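Local structure of multicopper oxidase (Pseudomonas thermotolerans, 6VOW) at residues H165-S170 / V219-F224; A241-L246 / M266-A271; L383-H388 / L417-T422; T324-F329 / I377-N382. The protein probably oxidises phenolic substrates, as laccases do, passing electrons through a mononuclear copper to a copper cluster where dioxygen is reduced to water. All blocks are in the same frame, centred on the assembly; numbering follows the deposited sequence.

How the contacts relate
Following the chain from the N terminus, contact 1 comes first, pairing 165-170 with 219-224 and closing a loop of 48 residues. Contact 2 then closes a shorter one of 19 residues between 241-246 and 266-271. The two share one sheet: strands 218-225 and 267-273 are neighbours in it, joined for example by Leu-221 N to Leu-270 O at 2.7 Å. Contact 4 joins 324-329 to 377-382 before contact 3 brings 383-388 against 417-422. No loop crosses or encloses another; all four follow in series. Contacts 3 and 4 touch through Asn-382, whose ND2 lies 2.5 Å from Gly-418 O, tying strand 375-382, the neighbour of edge strand 323-329, to the loops beside the mononuclear copper.

Contact 1: H165-S170 / V219-F224; sequences HELSLS and VRLRLF
Glu-166 and Arg-222 meet because the glutamate puts CG between its backbone N and carbonyl carbon (chi1 67°), while the arginine sets CG anti to its own carbonyl carbon (chi1 -62°) and runs extended to NE. This is a parallel strand pair in the six-stranded sheet of a cupredoxin-like beta sandwich, the building block of multicopper oxidases. Carboxylate and guanidinium planes are turned 51° apart, yet OE1 of Glu-166 lies in the guanidinium plane and takes the hydrogen bond from Arg-222 NH2 at 2.6 Å on its syn side, though out of the carboxylate plane, completing a salt bridge; the second bond, from NE to OE2, is weak. Arg-72 also pairs with the carboxylate, and Asn-132 accepts from Arg-222 NH1. A leucine in place of Arg-222 would probably leave Glu-166 without its partner across the strands and Asn-132 without this donor. Arg-220 lays its NE over one face of the Arg-222 guanidinium, and carboxylates answer the crowd of positive charge: Glu-157 and Asp-269 both bind Arg-220. On the other face of the sheet, Leu-167 and Leu-221 lie side by side, as do Leu-169 and Leu-223; Leu-167 and Leu-169 pack on strand 210-214. Farther along, the Phe-224 ring turns its edge to Leu-169 O, which accepts a nearly straight hydrogen bond from Phe-224 N at 2.8 Å.

Contact 2: A241-L246 / M266-A271; sequences ARLYAL and MRIDLA
Leu-243 CD2 packs 3.8 Å from Ile-268 CD1 and also reaches Leu-270 CD1, which touches Ala-241 CB at 3.6 Å. Ile-268 serves two neighbours with separate branches: CD1 meets Leu-243, and CG2 meets Leu-246 CD2 at 3.7 Å. Its CG1 stands between backbone N and carbonyl carbon (chi1 57°), which sends the two methyls to different leucines. Tyr-260 packs on Leu-243, Leu-246 and Ile-268. Across the sheet, Tyr-244 brings CE1 against Ala-271 CB at 3.8 Å, while Phe-163 meets its ring edge-to-face and Pro-306 O bonds its hydroxyl.

Holding these groups are antiparallel strands 240-246 and 267-273, neighbours in a cupredoxin-like sandwich sheet. Arg-242 and Ala-271 exchange two backbone bonds, each in the carbonyl plane; then a beta bulge, common in antiparallel pairs, between Leu-243 and Ala-245 shifts the register by one, so that Asp-269 receives Tyr-244 N on its O but gives its own N to Ala-245 O. The bulge leaves Ala-245 N buried without a partner.

Asp-269 OD2 comes 3.5 Å from Ala-245 CB, while OD1 takes bonds from Asn-132 and Arg-220. One face is thus hydrocarbon and the other holds a buried carboxylate, whose negative form the salt bridge to Arg-220 would probably favour.

Contact 3: L383-H388 / L417-T422; sequences LAQYQH and LGKNET. With CU (copper (II) ion), chain D.
His-388 and Leu-417 exchange two backbone hydrogen bonds, His-388 N to Leu-417 O at 2.8 Å and Leu-417 N to His-388 O at 2.7 Å, making the buried end of a contact between two loops beside the mononuclear copper of this cupredoxin-like domain. Leu-417 CB sits against His-388 O in this antiparallel pair. Asn-382 reaches in from the preceding strand, its ND2 bonding Tyr-386 O and Gly-418 O and tying both loops. Within the type II turn of 418-421, Gly-418 N also bonds OE1 of the buried Glu-421.

On the solvent side Gln-385, Lys-419 and Asn-420 fit more loosely, held by single bonds to backbone carbonyls. Ala-384 O accepts Asn-420 N at 2.7 Å. The Lys-419 chain runs extended until chi4, where a bend (-48°) brings NZ to Gln-385 O at 2.8 Å; it crosses the Gln-385 side chain at about a right angle. The amides of Gln-385 and Asn-420 lie close, their planes 61° apart, but are not hydrogen-bonded to each other.

Back at the buried end, the His-388 ring has Tyr-386 O over one face, toward the rim, and, with Cys-439 and His-444 as fellow ligands, binds copper through ND1 at 2.0 Å.

Contact 4: T324-F329 / I377-N382; sequences TLSFRF and IFELRN
Phe-327 and Phe-378 cross obliquely, ring planes 52° apart and centroids 4.8 Å apart. CE1 of Phe-327 sits over one face of the Phe-378 ring, toward its rim, and comes within 3.4 Å of CD2. Phe-437 meets the Phe-327 ring edge-to-face, so three aromatic rings gather on this side. Replacing Phe-378 with an alanine is likely to open a gap beneath Phe-327 and set that ring freer to turn. Phe-329 is turned differently: it presents an edge to the Arg-381 backbone, CD2 lying 3.3 Å from Arg-381 O, and reaches Leu-380 CD2 with CE2 and CZ.

The other side is more polar. Ser-326 OG gives a weak hydrogen bond to Glu-379 OE1, which the extended Glu-379 side chain, with CG anti to the backbone N (chi1 -166°), carries there. Arg-328 and Arg-381 lie alongside, pointing the same way with guanidinium planes 52° apart; NH1 of Arg-381 rests 3.2 Å from Arg-328 CD.

Five backbone bonds zip the strands, from Leu-325 N to Ile-377 O (2.8 Å) through to Phe-329 N to Arg-381 O (2.9 Å). Edge strand 323-329 thus pairs in parallel with 375-382, aromatic face turned inward to strands 368-370 and 388-392, in a cupredoxin-like beta sandwich, the multicopper oxidase fold.

Contact 1: H165-S170 / V219-F224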
loop_
_atom_site.group_PDB
_atom_site.type_symbol
_atom_site.label_atom_id
_atom_site.label_comp_id
_atom_site.label_asym_id
_atom_site.label_seq_id
_atom_site.Cartn_x
_atom_site.Cartn_y
_atom_site.Cartn_z
ATOM N N HIS A 165 6.749 21.460 0.371
ATOM C CA HIS A 165 7.805 20.475 0.201
ATOM C C HIS A 165 7.166 19.151 0.492
ATOM O O HIS A 165 6.228 19.049 1.279
ATOM C CB HIS A 165 8.952 20.671 1.191
ATOM C CG HIS A 165 9.574 22.000 1.056
ATOM N ND1 HIS A 165 10.571 22.273 0.138
ATOM C CD2 HIS A 165 9.206 23.182 1.592
ATOM C CE1 HIS A 165 10.875 23.557 0.215
ATOM N NE2 HIS A 165 10.049 24.135 1.076
ATOM N N GLU A 166 7.688 18.162 -0.186
ATOM C CA GLU A 166 7.253 16.786 0.009
ATOM C C GLU A 166 8.397 15.918 -0.261
ATOM O O GLU A 166 9.314 16.322 -0.929
ATOM C CB GLU A 166 6.048 16.421 -0.887
ATOM C CG GLU A 166 6.291 16.381 -2.380
ATOM C CD GLU A 166 5.251 15.552 -3.104
ATOM O OE1 GLU A 166 4.085 16.005 -3.239
ATOM O OE2 GLU A 166 5.628 14.424 -3.473
ATOM N N LEU A 167 8.321 14.714 0.259
ATOM C CA LEU A 167 9.352 13.733 0.094
ATOM C C LEU A 167 8.667 12.380 0.119
ATOM O O LEU A 167 7.878 12.116 1.017
ATOM C CB LEU A 167 10.264 13.809 1.298
ATOM C CG LEU A 167 11.508 12.976 1.231
ATOM C CD1 LEU A 167 12.402 13.427 0.069
ATOM C CD2 LEU A 167 12.219 13.150 2.549
ATOM N N SER A 168 8.977 11.558 -0.857
ATOM C CA SER A 168 8.475 10.214 -0.929
ATOM C C SER A 168 9.449 9.222 -0.289
ATOM O O SER A 168 10.643 9.223 -0.613
ATOM C CB SER A 168 8.269 9.794 -2.375
ATOM O OG SER A 168 7.235 10.557 -2.959
ATOM N N LEU A 169 8.924 8.375 0.610
ATOM C CA LEU A 169 9.704 7.320 1.381
ATOM C C LEU A 169 9.079 5.987 1.164
ATOM O O LEU A 169 7.987 5.762 1.647
ATOM C CB LEU A 169 9.725 7.591 2.899
ATOM C CG LEU A 169 10.962 8.385 3.291
ATOM C CD1 LEU A 169 11.211 9.566 2.387
ATOM C CD2 LEU A 169 10.803 8.868 4.693
ATOM N N SER A 170 9.754 5.139 0.407
ATOM C CA SER A 170 9.237 3.801 0.091
ATOM C C SER A 170 10.025 2.792 0.907
ATOM O O SER A 170 11.219 2.631 0.712
ATOM C CB SER A 170 9.383 3.504 -1.407
ATOM O OG SER A 170 8.475 4.280 -2.193
ATOM N N VAL A 219 7.054 19.722 5.940
ATOM C CA VAL A 219 7.319 18.862 4.835
ATOM C C VAL A 219 6.351 17.750 4.904
ATOM O O VAL A 219 6.154 17.227 5.920
ATOM C CB VAL A 219 8.716 18.263 4.854
ATOM C CG1 VAL A 219 8.824 17.268 3.707
ATOM C CG2 VAL A 219 9.782 19.371 4.755
ATOM N N ARG A 220 5.748 17.415 3.791
ATOM C CA ARG A 220 4.850 16.273 3.679
ATOM C C ARG A 220 5.673 15.069 3.286
ATOM O O ARG A 220 6.201 15.001 2.159
ATOM C CB ARG A 220 3.921 16.560 2.563
ATOM C CG ARG A 220 3.017 15.431 2.231
ATOM C CD ARG A 220 2.242 15.855 1.031
ATOM N NE ARG A 220 1.040 15.071 0.881
ATOM C CZ ARG A 220 0.041 15.451 0.109
ATOM N NH1 ARG A 220 0.115 16.635 -0.519
ATOM N NH2 ARG A 220 -1.049 14.680 -0.012
ATOM N N LEU A 221 5.807 14.142 4.216
ATOM C CA LEU A 221 6.542 12.902 3.987
ATOM C C LEU A 221 5.522 11.907 3.586
ATOM O O LEU A 221 4.572 11.601 4.336
ATOM C CB LEU A 221 7.218 12.396 5.284
ATOM C CG LEU A 221 8.222 13.272 5.976
ATOM C CD1 LEU A 221 8.790 12.518 7.168
ATOM C CD2 LEU A 221 9.284 13.594 4.976
ATOM N N ARG A 222 5.678 11.439 2.392
ATOM C CA ARG A 222 4.742 10.443 1.853
ATOM C C ARG A 222 5.394 9.109 2.169
ATOM O O ARG A 222 6.473 8.844 1.670
ATOM C CB ARG A 222 4.620 10.615 0.319
ATOM C CG ARG A 222 4.073 11.964 -0.083
ATOM C CD ARG A 222 4.123 12.102 -1.588
ATOM N NE ARG A 222 3.539 13.368 -2.111
ATOM C CZ ARG A 222 2.244 13.619 -2.258
ATOM N NH1 ARG A 222 1.348 12.807 -1.870
ATOM N NH2 ARG A 222 1.827 14.784 -2.782
ATOM N N LEU A 223 4.744 8.295 3.000
ATOM C CA LEU A 223 5.372 7.045 3.519
ATOM C C LEU A 223 4.613 5.917 2.934
ATOM O O LEU A 223 3.389 5.806 3.139
ATOM C CB LEU A 223 5.249 7.014 5.010
ATOM C CG LEU A 223 6.331 7.935 5.603
ATOM C CD1 LEU A 223 5.888 8.548 6.918
ATOM C CD2 LEU A 223 7.555 7.101 5.840
ATOM N N PHE A 224 5.325 5.116 2.165
ATOM C CA PHE A 224 4.762 3.958 1.495
ATOM C C PHE A 224 5.408 2.688 2.038
ATOM O O PHE A 224 6.638 2.536 2.038
ATOM C CB PHE A 224 5.035 3.984 -0.015
ATOM C CG PHE A 224 4.649 5.246 -0.713
ATOM C CD1 PHE A 224 5.473 6.333 -0.698
ATOM C CD2 PHE A 224 3.480 5.318 -1.427
ATOM C CE1 PHE A 224 5.115 7.467 -1.428
ATOM C CE2 PHE A 224 3.083 6.465 -2.072
ATOM C CZ PHE A 224 3.948 7.526 -2.127
HETATM O O HOH W 1 2.289 18.301 -1.373
#

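Contact 2: A241-L246 / M266-A271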
loop_
_atom_site.group_PDB
_atom_site.type_symbol
_atom_site.label_atom_id
_atom_site.label_comp_id
_atom_site.label_asym_id
_atom_site.label_seq_id
_atom_site.Cartn_x
_atom_site.Cartn_y
_atom_site.Cartn_z
ATOM N N ALA A 241 5.205 16.042 14.403
ATOM C CA ALA A 241 4.760 15.346 13.202
ATOM C C ALA A 241 3.260 15.121 13.289
ATOM O O ALA A 241 2.725 14.804 14.350
ATOM C CB ALA A 241 5.553 14.042 13.006
ATOM N N ARG A 242 2.579 15.399 12.191
ATOM C CA ARG A 242 1.127 15.285 12.141
ATOM C C ARG A 242 0.697 14.425 10.995
ATOM O O ARG A 242 1.169 14.533 9.924
ATOM C CB ARG A 242 0.510 16.668 11.984
ATOM C CG ARG A 242 0.647 17.452 13.250
ATOM C CD ARG A 242 0.242 18.884 13.054
ATOM N NE ARG A 242 -0.208 19.433 14.316
ATOM C CZ ARG A 242 -1.478 19.757 14.634
ATOM N NH1 ARG A 242 -2.502 19.605 13.769
ATOM N NH2 ARG A 242 -1.743 20.246 15.854
ATOM N N LEU A 243 -0.221 13.535 11.254
ATOM C CA LEU A 243 -0.790 12.740 10.255
ATOM C C LEU A 243 -1.820 13.591 9.516
ATOM O O LEU A 243 -2.610 14.248 10.137
ATOM C CB LEU A 243 -1.408 11.539 10.907
ATOM C CG LEU A 243 -0.355 10.605 11.534
ATOM C CD1 LEU A 243 -1.067 9.517 12.323
ATOM C CD2 LEU A 243 0.501 9.980 10.458
ATOM N N TYR A 244 -1.754 13.580 8.195
ATOM C CA TYR A 244 -2.747 14.288 7.362
ATOM C C TYR A 244 -3.578 13.402 6.497
ATOM O O TYR A 244 -4.661 13.827 5.996
ATOM C CB TYR A 244 -2.064 15.266 6.459
ATOM C CG TYR A 244 -1.873 16.634 7.062
ATOM C CD1 TYR A 244 -1.123 16.796 8.206
ATOM C CD2 TYR A 244 -2.499 17.725 6.538
ATOM C CE1 TYR A 244 -0.942 18.052 8.780
ATOM C CE2 TYR A 244 -2.352 18.976 7.075
ATOM C CZ TYR A 244 -1.560 19.140 8.171
ATOM O OH TYR A 244 -1.442 20.365 8.642
ATOM N N ALA A 245 -3.067 12.212 6.234
ATOM C CA ALA A 245 -3.811 11.227 5.470
ATOM C C ALA A 245 -3.302 9.835 5.675
ATOM O O ALA A 245 -2.093 9.620 5.828
ATOM C CB ALA A 245 -3.700 11.522 3.996
ATOM N N LEU A 246 -4.229 8.897 5.553
ATOM C CA LEU A 246 -3.939 7.438 5.710
ATOM C C LEU A 246 -4.494 6.641 4.542
ATOM O O LEU A 246 -5.748 6.702 4.227
ATOM C CB LEU A 246 -4.534 6.912 6.985
ATOM C CG LEU A 246 -4.477 7.747 8.233
ATOM C CD1 LEU A 246 -5.371 7.114 9.339
ATOM C CD2 LEU A 246 -3.032 7.934 8.658
ATOM N N MET A 266 0.229 -0.053 3.311
ATOM C CA MET A 266 -0.289 1.157 3.868
ATOM C C MET A 266 0.592 2.326 3.601
ATOM O O MET A 266 1.776 2.235 3.396
ATOM C CB MET A 266 -0.507 1.006 5.380
ATOM C CG MET A 266 -1.599 -0.024 5.668
ATOM S SD MET A 266 -1.682 -0.366 7.434
ATOM C CE MET A 266 -2.635 0.958 8.102
ATOM N N ARG A 267 -0.030 3.472 3.628
ATOM C CA ARG A 267 0.691 4.712 3.389
ATOM C C ARG A 267 0.177 5.759 4.325
ATOM O O ARG A 267 -0.944 5.700 4.811
ATOM C CB ARG A 267 0.390 5.159 1.950
ATOM C CG ARG A 267 0.786 4.212 0.857
ATOM C CD ARG A 267 -0.311 3.249 0.476
ATOM N NE ARG A 267 -1.550 3.849 -0.082
ATOM C CZ ARG A 267 -2.732 3.260 0.006
ATOM N NH1 ARG A 267 -2.877 2.129 0.689
ATOM N NH2 ARG A 267 -3.793 3.832 -0.501
ATOM N N ILE A 268 0.974 6.777 4.514
ATOM C CA ILE A 268 0.558 7.935 5.257
ATOM C C ILE A 268 1.217 9.144 4.650
ATOM O O ILE A 268 2.307 9.080 4.063
ATOM C CB ILE A 268 0.988 7.891 6.776
ATOM C CG1 ILE A 268 2.518 7.735 7.020
ATOM C CG2 ILE A 268 0.272 6.770 7.474
ATOM C CD1 ILE A 268 2.838 7.723 8.495
ATOM N N ASP A 269 0.578 10.265 4.879
ATOM C CA ASP A 269 1.262 11.559 4.706
ATOM C C ASP A 269 1.492 12.018 6.107
ATOM O O ASP A 269 0.540 12.139 6.891
ATOM C CB ASP A 269 0.367 12.568 4.077
ATOM C CG ASP A 269 0.224 12.386 2.582
ATOM O OD1 ASP A 269 1.249 12.268 1.887
ATOM O OD2 ASP A 269 -0.932 12.416 2.105
ATOM N N LEU A 270 2.746 12.299 6.381
ATOM C CA LEU A 270 3.215 12.605 7.663
ATOM C C LEU A 270 3.808 13.981 7.458
ATOM O O LEU A 270 4.825 14.103 6.755
ATOM C CB LEU A 270 4.244 11.533 8.111
ATOM C CG LEU A 270 4.852 11.830 9.487
ATOM C CD1 LEU A 270 3.800 12.176 10.517
ATOM C CD2 LEU A 270 5.717 10.745 10.029
ATOM N N ALA A 271 3.134 15.015 7.943
ATOM C CA ALA A 271 3.739 16.371 7.886
ATOM C C ALA A 271 4.602 16.618 9.066
ATOM O O ALA A 271 4.130 16.475 10.231
ATOM C CB ALA A 271 2.711 17.431 7.854
#

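Contact 3: L383-H388 / L417-T422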
loop_
_atom_site.group_PDB
_atom_site.type_symbol
_atom_site.label_atom_id
_atom_site.label_comp_id
_atom_site.label_asym_id
_atom_site.label_seq_id
_atom_site.Cartn_x
_atom_site.Cartn_y
_atom_site.Cartn_z
ATOM N N LEU A 383 -9.693 -14.280 14.029
ATOM C CA LEU A 383 -9.702 -15.406 14.958
ATOM C C LEU A 383 -8.307 -16.020 15.078
ATOM O O LEU A 383 -8.137 -17.241 14.949
ATOM C CB LEU A 383 -10.710 -16.453 14.510
ATOM C CG LEU A 383 -12.107 -15.944 14.146
ATOM C CD1 LEU A 383 -12.969 -17.151 13.785
ATOM C CD2 LEU A 383 -12.738 -15.122 15.257
ATOM N N ALA A 384 -7.310 -15.170 15.341
ATOM C CA ALA A 384 -5.936 -15.623 15.560
ATOM C C ALA A 384 -5.093 -14.600 16.322
ATOM O O ALA A 384 -5.515 -13.453 16.581
ATOM C CB ALA A 384 -5.257 -16.016 14.262
ATOM N N GLN A 385 -3.892 -15.049 16.673
ATOM C CA GLN A 385 -2.913 -14.232 17.359
ATOM C C GLN A 385 -1.937 -13.613 16.364
ATOM O O GLN A 385 -0.798 -13.268 16.706
ATOM C CB GLN A 385 -2.200 -15.064 18.445
ATOM C CG GLN A 385 -2.886 -15.051 19.815
ATOM C CD GLN A 385 -3.498 -13.688 20.207
ATOM O OE1 GLN A 385 -2.895 -12.858 20.930
ATOM N NE2 GLN A 385 -4.700 -13.439 19.693
ATOM N N TYR A 386 -2.425 -13.387 15.145
ATOM C CA TYR A 386 -1.593 -12.899 14.069
ATOM C C TYR A 386 -2.257 -11.717 13.377
ATOM O O TYR A 386 -3.451 -11.769 13.097
ATOM C CB TYR A 386 -1.313 -14.074 13.177
ATOM C CG TYR A 386 -0.378 -15.015 13.921
ATOM C CD1 TYR A 386 0.920 -14.611 14.214
ATOM C CD2 TYR A 386 -0.810 -16.246 14.403
ATOM C CE1 TYR A 386 1.777 -15.411 14.946
ATOM C CE2 TYR A 386 0.041 -17.058 15.129
ATOM C CZ TYR A 386 1.334 -16.640 15.375
ATOM O OH TYR A 386 2.248 -17.372 16.050
ATOM N N GLN A 387 -1.533 -10.613 13.214
ATOM C CA GLN A 387 -2.210 -9.436 12.596
ATOM C C GLN A 387 -2.322 -9.590 11.106
ATOM O O GLN A 387 -1.465 -10.230 10.485
ATOM C CB GLN A 387 -1.595 -8.099 12.970
ATOM C CG GLN A 387 -0.206 -7.760 12.470
ATOM C CD GLN A 387 0.356 -6.604 13.283
ATOM O OE1 GLN A 387 -0.283 -5.535 13.448
ATOM N NE2 GLN A 387 1.529 -6.841 13.877
ATOM N N HIS A 388 -3.393 -9.051 10.508
ATOM C CA HIS A 388 -3.511 -9.152 9.062
ATOM C C HIS A 388 -3.845 -7.762 8.497
ATOM O O HIS A 388 -4.824 -7.172 8.929
ATOM C CB HIS A 388 -4.657 -10.087 8.775
ATOM C CG HIS A 388 -4.440 -11.478 9.265
ATOM N ND1 HIS A 388 -3.344 -12.228 8.905
ATOM C CD2 HIS A 388 -5.178 -12.252 10.092
ATOM C CE1 HIS A 388 -3.410 -13.409 9.497
ATOM N NE2 HIS A 388 -4.531 -13.455 10.208
ATOM N N LEU A 417 -5.630 -5.527 10.909
ATOM C CA LEU A 417 -6.507 -6.260 11.779
ATOM C C LEU A 417 -5.714 -6.991 12.817
ATOM O O LEU A 417 -5.042 -8.000 12.514
ATOM C CB LEU A 417 -7.307 -7.241 10.970
ATOM C CG LEU A 417 -8.498 -7.813 11.722
ATOM C CD1 LEU A 417 -9.452 -6.738 12.153
ATOM C CD2 LEU A 417 -9.192 -8.814 10.761
ATOM N N GLY A 418 -5.774 -6.476 14.041
ATOM C CA GLY A 418 -4.899 -6.952 15.097
ATOM C C GLY A 418 -5.293 -8.335 15.506
ATOM O O GLY A 418 -6.289 -8.899 15.018
ATOM N N LYS A 419 -4.426 -8.850 16.376
ATOM C CA LYS A 419 -4.522 -10.137 17.007
ATOM C C LYS A 419 -5.825 -10.170 17.727
ATOM O O LYS A 419 -6.107 -9.274 18.519
ATOM C CB LYS A 419 -3.438 -10.256 18.049
ATOM C CG LYS A 419 -1.980 -10.175 17.570
ATOM C CD LYS A 419 -1.088 -10.475 18.782
ATOM C CE LYS A 419 0.411 -10.355 18.583
ATOM N NZ LYS A 419 0.843 -11.069 17.347
ATOM N N ASN A 420 -6.621 -11.197 17.450
ATOM C CA ASN A 420 -7.955 -11.351 18.026
ATOM C C ASN A 420 -8.824 -10.121 17.939
ATOM O O ASN A 420 -9.679 -9.927 18.762
ATOM C CB ASN A 420 -7.852 -11.783 19.480
ATOM C CG ASN A 420 -7.645 -13.269 19.647
ATOM O OD1 ASN A 420 -7.523 -14.050 18.678
ATOM N ND2 ASN A 420 -7.564 -13.677 20.913
ATOM N N GLU A 421 -8.612 -9.270 16.956
ATOM C CA GLU A 421 -9.401 -8.061 16.889
ATOM C C GLU A 421 -10.707 -8.315 16.090
ATOM O O GLU A 421 -10.715 -9.009 15.061
ATOM C CB GLU A 421 -8.566 -6.931 16.283
ATOM C CG GLU A 421 -9.324 -5.635 16.069
ATOM C CD GLU A 421 -8.499 -4.491 15.479
ATOM O OE1 GLU A 421 -7.250 -4.600 15.163
ATOM O OE2 GLU A 421 -9.160 -3.426 15.348
ATOM N N THR A 422 -11.820 -7.739 16.556
ATOM C CA THR A 422 -13.023 -7.623 15.697
ATOM C C THR A 422 -13.264 -6.160 15.340
ATOM O O THR A 422 -13.691 -5.392 16.206
ATOM C CB THR A 422 -14.305 -8.172 16.325
ATOM O OG1 THR A 422 -14.230 -9.605 16.391
ATOM C CG2 THR A 422 -15.534 -7.765 15.488
HETATM CU CU CU D . -2.346 -11.937 7.171
#

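Contact 4: T324-F329 / I377-N382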
loop_
_atom_site.group_PDB
_atom_site.type_symbol
_atom_site.label_atom_id
_atom_site.label_comp_id
_atom_site.label_asym_id
_atom_site.label_seq_id
_atom_site.Cartn_x
_atom_site.Cartn_y
_atom_site.Cartn_z
ATOM N N THR A 324 -25.039 -6.028 7.304
ATOM C CA THR A 324 -23.743 -6.568 7.702
ATOM C C THR A 324 -23.341 -7.899 7.038
ATOM O O THR A 324 -24.169 -8.777 6.778
ATOM C CB THR A 324 -23.559 -6.615 9.230
ATOM O OG1 THR A 324 -23.748 -5.298 9.778
ATOM C CG2 THR A 324 -22.122 -7.107 9.584
ATOM N N LEU A 325 -22.056 -7.996 6.708
ATOM C CA LEU A 325 -21.436 -9.262 6.365
ATOM C C LEU A 325 -20.294 -9.495 7.300
ATOM O O LEU A 325 -19.477 -8.615 7.575
ATOM C CB LEU A 325 -20.910 -9.313 4.941
ATOM C CG LEU A 325 -21.991 -9.388 3.853
ATOM C CD1 LEU A 325 -22.789 -8.087 3.771
ATOM C CD2 LEU A 325 -21.347 -9.720 2.502
ATOM N N SER A 326 -20.233 -10.724 7.785
ATOM C CA SER A 326 -19.215 -11.052 8.712
ATOM C C SER A 326 -18.240 -11.926 8.021
ATOM O O SER A 326 -18.614 -12.821 7.243
ATOM C CB SER A 326 -19.773 -11.727 9.923
ATOM O OG SER A 326 -18.896 -11.347 10.971
ATOM N N PHE A 327 -16.981 -11.643 8.287
ATOM C CA PHE A 327 -15.888 -12.355 7.678
ATOM C C PHE A 327 -14.984 -12.863 8.807
ATOM O O PHE A 327 -14.617 -12.086 9.730
ATOM C CB PHE A 327 -15.150 -11.423 6.698
ATOM C CG PHE A 327 -15.961 -11.057 5.473
ATOM C CD1 PHE A 327 -16.578 -9.821 5.366
ATOM C CD2 PHE A 327 -16.099 -11.950 4.431
ATOM C CE1 PHE A 327 -17.312 -9.488 4.226
ATOM C CE2 PHE A 327 -16.849 -11.646 3.316
ATOM C CZ PHE A 327 -17.450 -10.422 3.195
ATOM N N ARG A 328 -14.662 -14.164 8.753
ATOM C CA ARG A 328 -13.755 -14.809 9.737
ATOM C C ARG A 328 -12.380 -15.153 9.162
ATOM O O ARG A 328 -12.285 -15.922 8.224
ATOM C CB ARG A 328 -14.397 -16.083 10.310
ATOM C CG ARG A 328 -15.725 -15.852 11.048
ATOM C CD ARG A 328 -16.356 -17.164 11.473
ATOM N NE ARG A 328 -16.398 -18.161 10.389
ATOM C CZ ARG A 328 -17.228 -18.133 9.337
ATOM N NH1 ARG A 328 -18.135 -17.168 9.164
ATOM N NH2 ARG A 328 -17.154 -19.107 8.443
ATOM N N PHE A 329 -11.317 -14.609 9.769
ATOM C CA PHE A 329 -9.920 -14.878 9.357
ATOM C C PHE A 329 -9.266 -15.658 10.540
ATOM O O PHE A 329 -9.233 -15.097 11.617
ATOM C CB PHE A 329 -9.100 -13.513 9.081
ATOM C CG PHE A 329 -9.833 -12.455 8.253
ATOM C CD1 PHE A 329 -9.532 -12.267 6.891
ATOM C CD2 PHE A 329 -10.800 -11.612 8.823
ATOM C CE1 PHE A 329 -10.216 -11.325 6.100
ATOM C CE2 PHE A 329 -11.489 -10.656 8.040
ATOM C CZ PHE A 329 -11.183 -10.508 6.680
ATOM N N ILE A 377 -21.872 -3.144 5.803
ATOM C CA ILE A 377 -20.915 -3.115 6.911
ATOM C C ILE A 377 -20.262 -4.463 6.815
ATOM O O ILE A 377 -20.978 -5.455 6.688
ATOM C CB ILE A 377 -21.549 -3.127 8.334
ATOM C CG1 ILE A 377 -22.718 -2.156 8.503
ATOM C CG2 ILE A 377 -20.480 -2.930 9.410
ATOM C CD1 ILE A 377 -22.306 -0.737 8.693
ATOM N N PHE A 378 -18.929 -4.490 6.884
ATOM C CA PHE A 378 -18.108 -5.679 7.011
ATOM C C PHE A 378 -17.588 -5.703 8.444
ATOM O O PHE A 378 -16.888 -4.767 8.876
ATOM C CB PHE A 378 -16.918 -5.625 6.055
ATOM C CG PHE A 378 -17.260 -5.898 4.622
ATOM C CD1 PHE A 378 -18.554 -5.749 4.091
ATOM C CD2 PHE A 378 -16.262 -6.309 3.776
ATOM C CE1 PHE A 378 -18.807 -6.012 2.740
ATOM C CE2 PHE A 378 -16.505 -6.561 2.452
ATOM C CZ PHE A 378 -17.777 -6.429 1.926
ATOM N N GLU A 379 -17.979 -6.747 9.177
ATOM C CA GLU A 379 -17.377 -7.077 10.434
ATOM C C GLU A 379 -16.169 -7.918 10.113
ATOM O O GLU A 379 -16.278 -8.989 9.507
ATOM C CB GLU A 379 -18.310 -7.867 11.342
ATOM C CG GLU A 379 -17.779 -7.899 12.792
ATOM C CD GLU A 379 -18.576 -8.801 13.737
ATOM O OE1 GLU A 379 -18.481 -10.053 13.575
ATOM O OE2 GLU A 379 -19.264 -8.270 14.663
ATOM N N LEU A 380 -15.013 -7.448 10.513
ATOM C CA LEU A 380 -13.757 -8.141 10.240
ATOM C C LEU A 380 -13.316 -8.778 11.540
ATOM O O LEU A 380 -12.989 -8.049 12.436
ATOM C CB LEU A 380 -12.709 -7.121 9.777
ATOM C CG LEU A 380 -13.084 -6.263 8.573
ATOM C CD1 LEU A 380 -11.903 -5.424 8.202
ATOM C CD2 LEU A 380 -13.395 -7.131 7.400
ATOM N N ARG A 381 -13.379 -10.118 11.649
ATOM C CA ARG A 381 -13.027 -10.901 12.877
ATOM C C ARG A 381 -11.691 -11.652 12.662
ATOM O O ARG A 381 -11.616 -12.575 11.858
ATOM C CB ARG A 381 -14.118 -11.960 13.252
ATOM C CG ARG A 381 -15.524 -11.378 13.355
ATOM C CD ARG A 381 -16.585 -12.463 13.358
ATOM N NE ARG A 381 -16.412 -13.299 14.538
ATOM C CZ ARG A 381 -16.816 -14.548 14.650
ATOM N NH1 ARG A 381 -17.468 -15.161 13.661
ATOM N NH2 ARG A 381 -16.567 -15.195 15.775
ATOM N N ASN A 382 -10.636 -11.259 13.370
ATOM C CA ASN A 382 -9.350 -11.999 13.312
ATOM C C ASN A 382 -9.469 -13.026 14.428
ATOM O O ASN A 382 -9.395 -12.687 15.635
ATOM C CB ASN A 382 -8.199 -11.042 13.549
ATOM C CG ASN A 382 -6.805 -11.620 13.235
ATOM O OD1 ASN A 382 -6.640 -12.768 12.868
ATOM N ND2 ASN A 382 -5.778 -10.782 13.404
#